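Local coordinates for phosphotriesterase homology protein (Escherichia coli, PDB 1BF6), which hydrolyses phosphorylated glyceryl acetates and certain aromatic acetates and propionates, using two zinc ions bound per subunit, at residues G126-G130 and K131-L135; V176-S179 and R180-V183; D258-T262 and T263-Q267. All coordinates share one frame; numbering follows the deposited sequence.

Contact 1: G126-G130 and K131-L135; sequences GTSEG and KITPL
S128 and K131 end a type II beta turn whose corners are E129 and G130; G130 has a positive phi (74°), which favours glycine. The closing bond, K131 N to S128 O, is straight at 173° but weak, being 3.5 Å long. Beyond the turn the backbone doubles back, so that the CA atoms of T127 and I132 lie 5.2 Å apart.

Here the side chains of T127 and I132 cross obliquely: T127 CG2 sits 3.5 Å from I132 CG1 and also approaches CG2 and CD1 of that isoleucine. With CG1 beside its backbone N (chi1 -62°), I132 brings this branch to the threonine methyl. Were an alanine here, CG1 and CG2 would be gone and the T127 methyl would probably face a gap on this side. K131 CG passes 4.0 Å from S128 CB, and the lysine chain then runs out extended. T133 CG2 meets S128 OG at 3.9 Å, while that hydroxyl bonds to E136.

The turn joins strand 122-126 to helix 134-150, a beta-to-alpha connection of the TIM barrel. T133 is the helix N-cap, its OG1 also bonding to D85; T127 OG1 bonds to Q167, and its backbone pairs with H157, a zinc ligand.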
ATOM      1  N   GLY A 126       1.016  -4.120  -9.310  1.00  9.34           N
ATOM      2  CA  GLY A 126       0.449  -5.438  -9.146  1.00  8.85           C
ATOM      3  C   GLY A 126       0.547  -6.481 -10.232  1.00 10.39           C
ATOM      4  O   GLY A 126       0.988  -6.236 -11.362  1.00  8.45           O
ATOM      5  N   THR A 127       0.180  -7.687  -9.830  1.00  8.90           N
ATOM      6  CA  THR A 127       0.140  -8.827 -10.716  1.00 11.15           C
ATOM      7  C   THR A 127      -1.277  -9.398 -10.628  1.00 11.85           C
ATOM      8  O   THR A 127      -2.029  -9.095  -9.686  1.00  9.47           O
ATOM      9  CB  THR A 127       1.195  -9.891 -10.345  1.00 11.84           C
ATOM     10  OG1 THR A 127       1.112 -10.186  -8.945  1.00 12.79           O
ATOM     11  CG2 THR A 127       2.611  -9.396 -10.689  1.00  8.12           C
ATOM     12  N   SER A 128      -1.654 -10.187 -11.627  1.00 11.77           N
ATOM     13  CA  SER A 128      -2.988 -10.776 -11.682  1.00 12.35           C
ATOM     14  C   SER A 128      -3.116 -11.993 -10.770  1.00 12.61           C
ATOM     15  O   SER A 128      -2.129 -12.461 -10.198  1.00 13.29           O
ATOM     16  CB  SER A 128      -3.334 -11.146 -13.134  1.00  9.02           C
ATOM     17  OG  SER A 128      -3.481  -9.978 -13.921  1.00  9.16           O
ATOM     18  N   GLU A 129      -4.336 -12.504 -10.631  1.00 12.67           N
ATOM     19  CA  GLU A 129      -4.564 -13.667  -9.787  1.00 13.75           C
ATOM     20  C   GLU A 129      -3.938 -14.947 -10.334  1.00 13.68           C
ATOM     21  O   GLU A 129      -4.335 -15.449 -11.391  1.00 17.03           O
ATOM     22  CB  GLU A 129      -6.065 -13.869  -9.552  1.00 16.04           C
ATOM     23  CG  GLU A 129      -6.388 -15.044  -8.628  1.00 19.15           C
ATOM     24  CD  GLU A 129      -7.861 -15.100  -8.204  1.00 22.88           C
ATOM     25  OE1 GLU A 129      -8.662 -14.213  -8.597  1.00 24.16           O
ATOM     26  OE2 GLU A 129      -8.208 -16.028  -7.448  1.00 23.95           O
ATOM     27  N   GLY A 130      -2.935 -15.456  -9.625  1.00 12.06           N
ATOM     28  CA  GLY A 130      -2.289 -16.691 -10.020  1.00 11.01           C
ATOM     29  C   GLY A 130      -1.355 -16.614 -11.213  1.00 12.01           C
ATOM     30  O   GLY A 130      -0.901 -17.645 -11.712  1.00 10.63           O
ATOM     31  N   LYS A 131      -1.041 -15.405 -11.660  1.00 12.41           N
ATOM     32  CA  LYS A 131      -0.145 -15.245 -12.799  1.00 13.67           C
ATOM     33  C   LYS A 131       0.403 -13.838 -12.950  1.00 12.44           C
ATOM     34  O   LYS A 131      -0.209 -12.868 -12.512  1.00 12.32           O
ATOM     35  CB  LYS A 131      -0.861 -15.632 -14.104  1.00 14.74           C
ATOM     36  CG  LYS A 131      -1.983 -14.689 -14.451  1.00 17.57           C
ATOM     37  CD  LYS A 131      -2.639 -14.971 -15.796  1.00 22.17           C
ATOM     38  CE  LYS A 131      -3.760 -13.953 -16.031  1.00 24.56           C
ATOM     39  NZ  LYS A 131      -4.447 -14.108 -17.340  1.00 28.12           N
ATOM     40  N   ILE A 132       1.594 -13.749 -13.536  1.00 12.76           N
ATOM     41  CA  ILE A 132       2.214 -12.468 -13.837  1.00 12.42           C
ATOM     42  C   ILE A 132       2.162 -12.429 -15.365  1.00 12.42           C
ATOM     43  O   ILE A 132       2.765 -13.274 -16.039  1.00 10.41           O
ATOM     44  CB  ILE A 132       3.685 -12.380 -13.354  1.00 13.53           C
ATOM     45  CG1 ILE A 132       3.748 -12.516 -11.824  1.00 12.65           C
ATOM     46  CG2 ILE A 132       4.298 -11.061 -13.803  1.00 12.46           C
ATOM     47  CD1 ILE A 132       5.151 -12.416 -11.239  1.00 11.46           C
ATOM     48  N   THR A 133       1.369 -11.511 -15.902  1.00  9.17           N
ATOM     49  CA  THR A 133       1.216 -11.390 -17.354  1.00 10.68           C
ATOM     50  C   THR A 133       2.447 -10.688 -17.952  1.00 11.89           C
ATOM     51  O   THR A 133       3.225 -10.058 -17.230  1.00  9.12           O
ATOM     52  CB  THR A 133      -0.025 -10.538 -17.709  1.00  7.56           C
ATOM     53  OG1 THR A 133       0.239  -9.164 -17.392  1.00  8.28           O
ATOM     54  CG2 THR A 133      -1.261 -11.014 -16.931  1.00  7.38           C
ATOM     55  N   PRO A 134       2.651 -10.812 -19.278  1.00 12.12           N
ATOM     56  CA  PRO A 134       3.797 -10.160 -19.922  1.00 10.64           C
ATOM     57  C   PRO A 134       3.848  -8.646 -19.647  1.00  9.54           C
ATOM     58  O   PRO A 134       4.927  -8.091 -19.416  1.00  9.41           O
ATOM     59  CB  PRO A 134       3.551 -10.451 -21.404  1.00 11.95           C
ATOM     60  CG  PRO A 134       2.986 -11.822 -21.367  1.00  9.86           C
ATOM     61  CD  PRO A 134       1.985 -11.740 -20.210  1.00 10.88           C
ATOM     62  N   LEU A 135       2.696  -7.973 -19.650  1.00  6.96           N
ATOM     63  CA  LEU A 135       2.677  -6.536 -19.388  1.00  7.03           C
ATOM     64  C   LEU A 135       3.014  -6.210 -17.934  1.00  7.62           C
ATOM     65  O   LEU A 135       3.626  -5.184 -17.645  1.00  7.38           O
ATOM     66  CB  LEU A 135       1.333  -5.916 -19.770  1.00  8.13           C
ATOM     67  CG  LEU A 135       1.017  -5.892 -21.270  1.00  7.90           C
ATOM     68  CD1 LEU A 135      -0.341  -5.230 -21.483  1.00  8.80           C
ATOM     69  CD2 LEU A 135       2.096  -5.112 -22.014  1.00  7.02           C
TER

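Contact 2: V176-S179 and R180-V183; sequences VDLS and RVTV
D177 O and R180 N make the shorter of two backbone hydrogen bonds that carry the chain round a tight bend, at 2.8 Å with an N-H...O angle of 156°. The amide is tilted somewhat from the carbonyl plane. One residue further on, V181 N donates to L178 O over 3.1 Å, but this donor stands above the carbonyl plane, 68° out of it, and so is not directed at a lone pair. L178 and S179 belong to a short 3-10 segment, and the second bond leads from it into strand 181-183.

Side-chain hydrogen bonds within 176-179 hold the start of the bend. D177 OD1 accepts S179 N at 3.1 Å, an Asx turn, and also S179 OG at 2.9 Å. Both donors reach this oxygen from the same face of the carboxylate: the amide on the anti side and moderately out of plane, the hydroxyl from well above it. S179 OG lies between its own backbone N and carbonyl carbon (chi1 73°), which turns it back toward the aspartate.

Apolar contact joins the two segments on another side. V176 CG1 meets V181 CG2 at 3.6 Å, the two side chains roughly perpendicular to each other, and L178 CD2 approaches the same V181 methyl more loosely, at 4.3 Å. Around them, V176 rests on H147 of helix 134-150 and V181 on L168 and L171 of helix 164-173.

The charges of D177 and R180 do not pair: D177 OD2 is 6.9 Å from R180 NE. R180, bent at chi2 and chi3, instead gives NH1 to F289 O and makes a cation-pi contact with the F289 ring. Both residues bind beta-D-glucose; the two bonds on OD1 and the F289 partners of the guanidinium probably fix each group separately for that role.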
ATOM      1  N   VAL A 176      17.213  -5.546  -7.595  1.00 11.49           N
ATOM      2  CA  VAL A 176      16.590  -4.878  -6.456  1.00 11.28           C
ATOM      3  C   VAL A 176      16.907  -5.572  -5.128  1.00  8.87           C
ATOM      4  O   VAL A 176      16.833  -6.796  -5.037  1.00  9.94           O
ATOM      5  CB  VAL A 176      15.045  -4.783  -6.638  1.00 11.15           C
ATOM      6  CG1 VAL A 176      14.400  -4.111  -5.429  1.00 12.27           C
ATOM      7  CG2 VAL A 176      14.716  -4.015  -7.917  1.00 10.88           C
ATOM      8  N   ASP A 177      17.332  -4.780  -4.139  1.00  9.96           N
ATOM      9  CA  ASP A 177      17.624  -5.265  -2.781  1.00 11.12           C
ATOM     10  C   ASP A 177      16.217  -5.487  -2.204  1.00  9.39           C
ATOM     11  O   ASP A 177      15.483  -4.512  -2.010  1.00  8.89           O
ATOM     12  CB  ASP A 177      18.338  -4.162  -1.991  1.00 14.77           C
ATOM     13  CG  ASP A 177      18.737  -4.593  -0.577  1.00 18.94           C
ATOM     14  OD1 ASP A 177      18.022  -5.397   0.054  1.00 16.90           O
ATOM     15  OD2 ASP A 177      19.776  -4.101  -0.081  1.00 19.60           O
ATOM     16  N   LEU A 178      15.849  -6.746  -1.952  1.00  8.75           N
ATOM     17  CA  LEU A 178      14.504  -7.069  -1.467  1.00  7.82           C
ATOM     18  C   LEU A 178      14.051  -6.401  -0.171  1.00 11.27           C
ATOM     19  O   LEU A 178      12.843  -6.346   0.107  1.00 10.75           O
ATOM     20  CB  LEU A 178      14.265  -8.584  -1.437  1.00  8.92           C
ATOM     21  CG  LEU A 178      14.386  -9.318  -2.783  1.00  8.48           C
ATOM     22  CD1 LEU A 178      14.033 -10.785  -2.630  1.00  9.66           C
ATOM     23  CD2 LEU A 178      13.502  -8.665  -3.833  1.00  8.15           C
ATOM     24  N   SER A 179      14.999  -5.858   0.595  1.00  9.59           N
ATOM     25  CA  SER A 179      14.658  -5.166   1.835  1.00 10.48           C
ATOM     26  C   SER A 179      14.009  -3.822   1.497  1.00 10.32           C
ATOM     27  O   SER A 179      13.495  -3.125   2.372  1.00 10.18           O
ATOM     28  CB  SER A 179      15.902  -4.955   2.709  1.00 11.50           C
ATOM     29  OG  SER A 179      16.753  -3.954   2.176  1.00 12.94           O
ATOM     30  N   ARG A 180      14.047  -3.462   0.214  1.00  9.66           N
ATOM     31  CA  ARG A 180      13.458  -2.210  -0.253  1.00  8.35           C
ATOM     32  C   ARG A 180      12.107  -2.460  -0.953  1.00  6.99           C
ATOM     33  O   ARG A 180      11.542  -1.564  -1.582  1.00  7.72           O
ATOM     34  CB  ARG A 180      14.443  -1.480  -1.171  1.00 10.18           C
ATOM     35  CG  ARG A 180      15.814  -1.213  -0.520  1.00  9.66           C
ATOM     36  CD  ARG A 180      15.690  -0.329   0.736  1.00  8.45           C
ATOM     37  NE  ARG A 180      15.232   1.022   0.416  1.00 12.90           N
ATOM     38  CZ  ARG A 180      14.255   1.671   1.050  1.00 15.94           C
ATOM     39  NH1 ARG A 180      13.610   1.108   2.069  1.00 16.42           N
ATOM     40  NH2 ARG A 180      13.877   2.870   0.623  1.00 18.66           N
ATOM     41  N   VAL A 181      11.594  -3.679  -0.796  1.00  7.86           N
ATOM     42  CA  VAL A 181      10.312  -4.095  -1.372  1.00  7.31           C
ATOM     43  C   VAL A 181       9.342  -4.533  -0.251  1.00  8.63           C
ATOM     44  O   VAL A 181       9.741  -5.210   0.702  1.00  7.77           O
ATOM     45  CB  VAL A 181      10.502  -5.305  -2.328  1.00  6.48           C
ATOM     46  CG1 VAL A 181       9.158  -5.773  -2.890  1.00  5.29           C
ATOM     47  CG2 VAL A 181      11.459  -4.939  -3.469  1.00  4.88           C
ATOM     48  N   THR A 182       8.083  -4.127  -0.368  1.00  8.12           N
ATOM     49  CA  THR A 182       7.051  -4.527   0.588  1.00  7.94           C
ATOM     50  C   THR A 182       5.904  -5.153  -0.229  1.00  7.39           C
ATOM     51  O   THR A 182       5.423  -4.550  -1.187  1.00  7.73           O
ATOM     52  CB  THR A 182       6.581  -3.346   1.472  1.00 10.02           C
ATOM     53  OG1 THR A 182       5.650  -3.832   2.446  1.00 11.32           O
ATOM     54  CG2 THR A 182       5.942  -2.229   0.653  1.00  8.98           C
ATOM     55  N   VAL A 183       5.543  -6.390   0.102  1.00  7.21           N
ATOM     56  CA  VAL A 183       4.504  -7.139  -0.616  1.00  7.26           C
ATOM     57  C   VAL A 183       3.091  -6.893  -0.061  1.00  8.58           C
ATOM     58  O   VAL A 183       2.784  -7.265   1.076  1.00  8.08           O
ATOM     59  CB  VAL A 183       4.813  -8.655  -0.602  1.00  7.83           C
ATOM     60  CG1 VAL A 183       3.761  -9.428  -1.381  1.00  7.62           C
ATOM     61  CG2 VAL A 183       6.190  -8.914  -1.204  1.00  9.09           C
TER

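Contact 3: D258-T262 and T263-Q267; sequences DYLLT and TFIPQ
Y259 and T263 meet in a CH-pi contact: T263 CB stands 3.8 Å from the ring centroid and 14° off the ring normal, over one face. T263 CG2, anti to the threonine N, is carried on toward the hydroxyl end of the ring, 3.7 Å from Y259 CZ.

The backbone bonds record a widened turn. Y259 O accepts T263 N, four residues on, and F264 N, five on, the latter at 3.1 Å and in the carbonyl plane. L260 O likewise takes I265 N five residues on, over 2.8 Å and nearly along the C=O axis, which is the pi-type widening. P266 has no amide hydrogen to continue the pattern; its CD abuts L261 O at 3.1 Å, where the helix kinks.

A water links Y259 OH, 2.7 Å away, to Q267 NE2, for which it is the acceptor. T262 OG1 and T263 OG1 make a weak hydrogen bond.

Among the apolar contacts, L260 CD1 approaches F264 CD2 at 4.1 Å, and L261 runs alongside I265, CD2 to CG1 4.2 Å.

The apolar side chains join helix 259-270 to two others: F264 touches I222 and L225 of helix 218-230, while L260 and L261 touch L282 and I265 touches V278 of helix 275-289.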
ATOM      1  N   ASP A 258      -9.753   4.544  10.592  1.00 10.65           N
ATOM      2  CA  ASP A 258      -9.423   4.323  12.003  1.00  8.27           C
ATOM      3  C   ASP A 258      -9.960   3.038  12.621  1.00  8.62           C
ATOM      4  O   ASP A 258      -9.783   2.812  13.812  1.00 10.85           O
ATOM      5  CB  ASP A 258      -9.769   5.545  12.863  1.00  8.04           C
ATOM      6  CG  ASP A 258     -11.277   5.767  13.034  1.00 11.06           C
ATOM      7  OD1 ASP A 258     -12.107   5.091  12.385  1.00  8.83           O
ATOM      8  OD2 ASP A 258     -11.620   6.659  13.834  1.00 13.46           O
ATOM      9  N   TYR A 259     -10.632   2.211  11.820  1.00  8.35           N
ATOM     10  CA  TYR A 259     -11.134   0.921  12.287  1.00  7.58           C
ATOM     11  C   TYR A 259      -9.927   0.116  12.768  1.00  9.33           C
ATOM     12  O   TYR A 259     -10.030  -0.701  13.679  1.00  8.17           O
ATOM     13  CB  TYR A 259     -11.819   0.174  11.137  1.00  7.04           C
ATOM     14  CG  TYR A 259     -12.268  -1.222  11.460  1.00  6.78           C
ATOM     15  CD1 TYR A 259     -11.421  -2.319  11.278  1.00  8.42           C
ATOM     16  CD2 TYR A 259     -13.565  -1.461  11.904  1.00  9.33           C
ATOM     17  CE1 TYR A 259     -11.865  -3.623  11.527  1.00  9.97           C
ATOM     18  CE2 TYR A 259     -14.017  -2.751  12.149  1.00 10.95           C
ATOM     19  CZ  TYR A 259     -13.167  -3.821  11.960  1.00 12.11           C
ATOM     20  OH  TYR A 259     -13.633  -5.086  12.207  1.00 17.20           O
ATOM     21  N   LEU A 260      -8.778   0.354  12.136  1.00  8.70           N
ATOM     22  CA  LEU A 260      -7.548  -0.338  12.498  1.00  8.94           C
ATOM     23  C   LEU A 260      -7.228  -0.108  13.973  1.00  7.45           C
ATOM     24  O   LEU A 260      -6.848  -1.038  14.682  1.00  8.25           O
ATOM     25  CB  LEU A 260      -6.382   0.189  11.643  1.00 10.05           C
ATOM     26  CG  LEU A 260      -4.994  -0.403  11.899  1.00 11.59           C
ATOM     27  CD1 LEU A 260      -4.970  -1.870  11.532  1.00 13.84           C
ATOM     28  CD2 LEU A 260      -3.948   0.361  11.085  1.00 14.29           C
ATOM     29  N   LEU A 261      -7.426   1.123  14.430  1.00  8.40           N
ATOM     30  CA  LEU A 261      -7.110   1.491  15.810  1.00 11.16           C
ATOM     31  C   LEU A 261      -8.263   1.371  16.810  1.00 12.11           C
ATOM     32  O   LEU A 261      -8.042   1.072  17.988  1.00 10.60           O
ATOM     33  CB  LEU A 261      -6.504   2.901  15.828  1.00 11.49           C
ATOM     34  CG  LEU A 261      -5.192   2.982  15.021  1.00 12.09           C
ATOM     35  CD1 LEU A 261      -4.781   4.406  14.757  1.00 10.75           C
ATOM     36  CD2 LEU A 261      -4.088   2.211  15.736  1.00 13.53           C
ATOM     37  N   THR A 262      -9.489   1.587  16.340  1.00 11.54           N
ATOM     38  CA  THR A 262     -10.660   1.509  17.216  1.00 10.76           C
ATOM     39  C   THR A 262     -11.131   0.075  17.404  1.00 10.46           C
ATOM     40  O   THR A 262     -11.705  -0.261  18.444  1.00 10.92           O
ATOM     41  CB  THR A 262     -11.851   2.332  16.672  1.00 10.77           C
ATOM     42  OG1 THR A 262     -12.303   1.761  15.436  1.00  9.25           O
ATOM     43  CG2 THR A 262     -11.458   3.787  16.458  1.00 12.63           C
ATOM     44  N   THR A 263     -10.825  -0.790  16.436  1.00  7.85           N
ATOM     45  CA  THR A 263     -11.278  -2.171  16.498  1.00  6.69           C
ATOM     46  C   THR A 263     -10.252  -3.287  16.328  1.00  6.84           C
ATOM     47  O   THR A 263     -10.163  -4.165  17.179  1.00  7.41           O
ATOM     48  CB  THR A 263     -12.437  -2.397  15.479  1.00  6.60           C
ATOM     49  OG1 THR A 263     -13.447  -1.402  15.676  1.00  9.00           O
ATOM     50  CG2 THR A 263     -13.031  -3.774  15.615  1.00  8.07           C
ATOM     51  N   PHE A 264      -9.482  -3.274  15.236  1.00  4.98           N
ATOM     52  CA  PHE A 264      -8.530  -4.352  14.992  1.00  4.75           C
ATOM     53  C   PHE A 264      -7.384  -4.458  16.000  1.00  4.21           C
ATOM     54  O   PHE A 264      -7.143  -5.537  16.536  1.00  6.26           O
ATOM     55  CB  PHE A 264      -7.964  -4.282  13.570  1.00  3.58           C
ATOM     56  CG  PHE A 264      -7.156  -5.498  13.189  1.00  5.06           C
ATOM     57  CD1 PHE A 264      -7.785  -6.678  12.814  1.00  5.93           C
ATOM     58  CD2 PHE A 264      -5.757  -5.471  13.231  1.00  6.53           C
ATOM     59  CE1 PHE A 264      -7.043  -7.817  12.486  1.00  7.39           C
ATOM     60  CE2 PHE A 264      -5.017  -6.605  12.903  1.00  8.06           C
ATOM     61  CZ  PHE A 264      -5.660  -7.775  12.533  1.00  8.78           C
ATOM     62  N   ILE A 265      -6.662  -3.361  16.225  1.00  6.75           N
ATOM     63  CA  ILE A 265      -5.547  -3.374  17.182  1.00  6.62           C
ATOM     64  C   ILE A 265      -6.040  -3.740  18.597  1.00  7.98           C
ATOM     65  O   ILE A 265      -5.367  -4.485  19.309  1.00  6.90           O
ATOM     66  CB  ILE A 265      -4.718  -2.057  17.134  1.00  9.15           C
ATOM     67  CG1 ILE A 265      -3.997  -1.956  15.775  1.00  8.26           C
ATOM     68  CG2 ILE A 265      -3.692  -2.009  18.280  1.00  6.28           C
ATOM     69  CD1 ILE A 265      -3.095  -3.153  15.460  1.00  9.52           C
ATOM     70  N   PRO A 266      -7.208  -3.208  19.031  1.00  7.63           N
ATOM     71  CA  PRO A 266      -7.680  -3.593  20.373  1.00  6.84           C
ATOM     72  C   PRO A 266      -7.883  -5.115  20.462  1.00  7.29           C
ATOM     73  O   PRO A 266      -7.512  -5.728  21.455  1.00  7.95           O
ATOM     74  CB  PRO A 266      -8.986  -2.825  20.502  1.00  4.41           C
ATOM     75  CG  PRO A 266      -8.646  -1.530  19.853  1.00  8.90           C
ATOM     76  CD  PRO A 266      -7.915  -1.999  18.573  1.00  5.98           C
ATOM     77  N   GLN A 267      -8.395  -5.742  19.398  1.00  7.74           N
ATOM     78  CA  GLN A 267      -8.595  -7.199  19.389  1.00  9.73           C
ATOM     79  C   GLN A 267      -7.256  -7.924  19.399  1.00  8.90           C
ATOM     80  O   GLN A 267      -7.117  -8.982  20.006  1.00  8.79           O
ATOM     81  CB  GLN A 267      -9.431  -7.649  18.176  1.00 12.10           C
ATOM     82  CG  GLN A 267     -10.870  -7.135  18.194  1.00 17.00           C
ATOM     83  CD  GLN A 267     -11.626  -7.365  16.878  1.00 22.44           C
ATOM     84  OE1 GLN A 267     -12.859  -7.374  16.862  1.00 26.32           O
ATOM     85  NE2 GLN A 267     -10.896  -7.513  15.776  1.00 19.62           N
TER
HETATM   86  O   HOH W   1     -12.167  -7.072  13.301  1.00 17.23           O

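Overall arrangement
Followed from the N terminus, the three contacts come in series, none nesting within or crossing another. Contact 1 closes the turn leading out of strand 122-126 into helix 134-150; contact 2 closes the bend after helix 164-173 that leads into strand 181-183. They thus mark an exit from and an entry into the same parallel sheet of the TIM barrel, with centres about 18 Å apart and nearest atoms about 8 Å apart. Helix 134-150 bridges them, since E136 meets contact 1 and H147 contact 2. Contact 3 closes only turns within helix 259-270, across the chain's centre from contact 1, their centres about 32 Å apart. Helix 275-289, which packs on contact 3, also carries F289, the partner of R180 in contact 2.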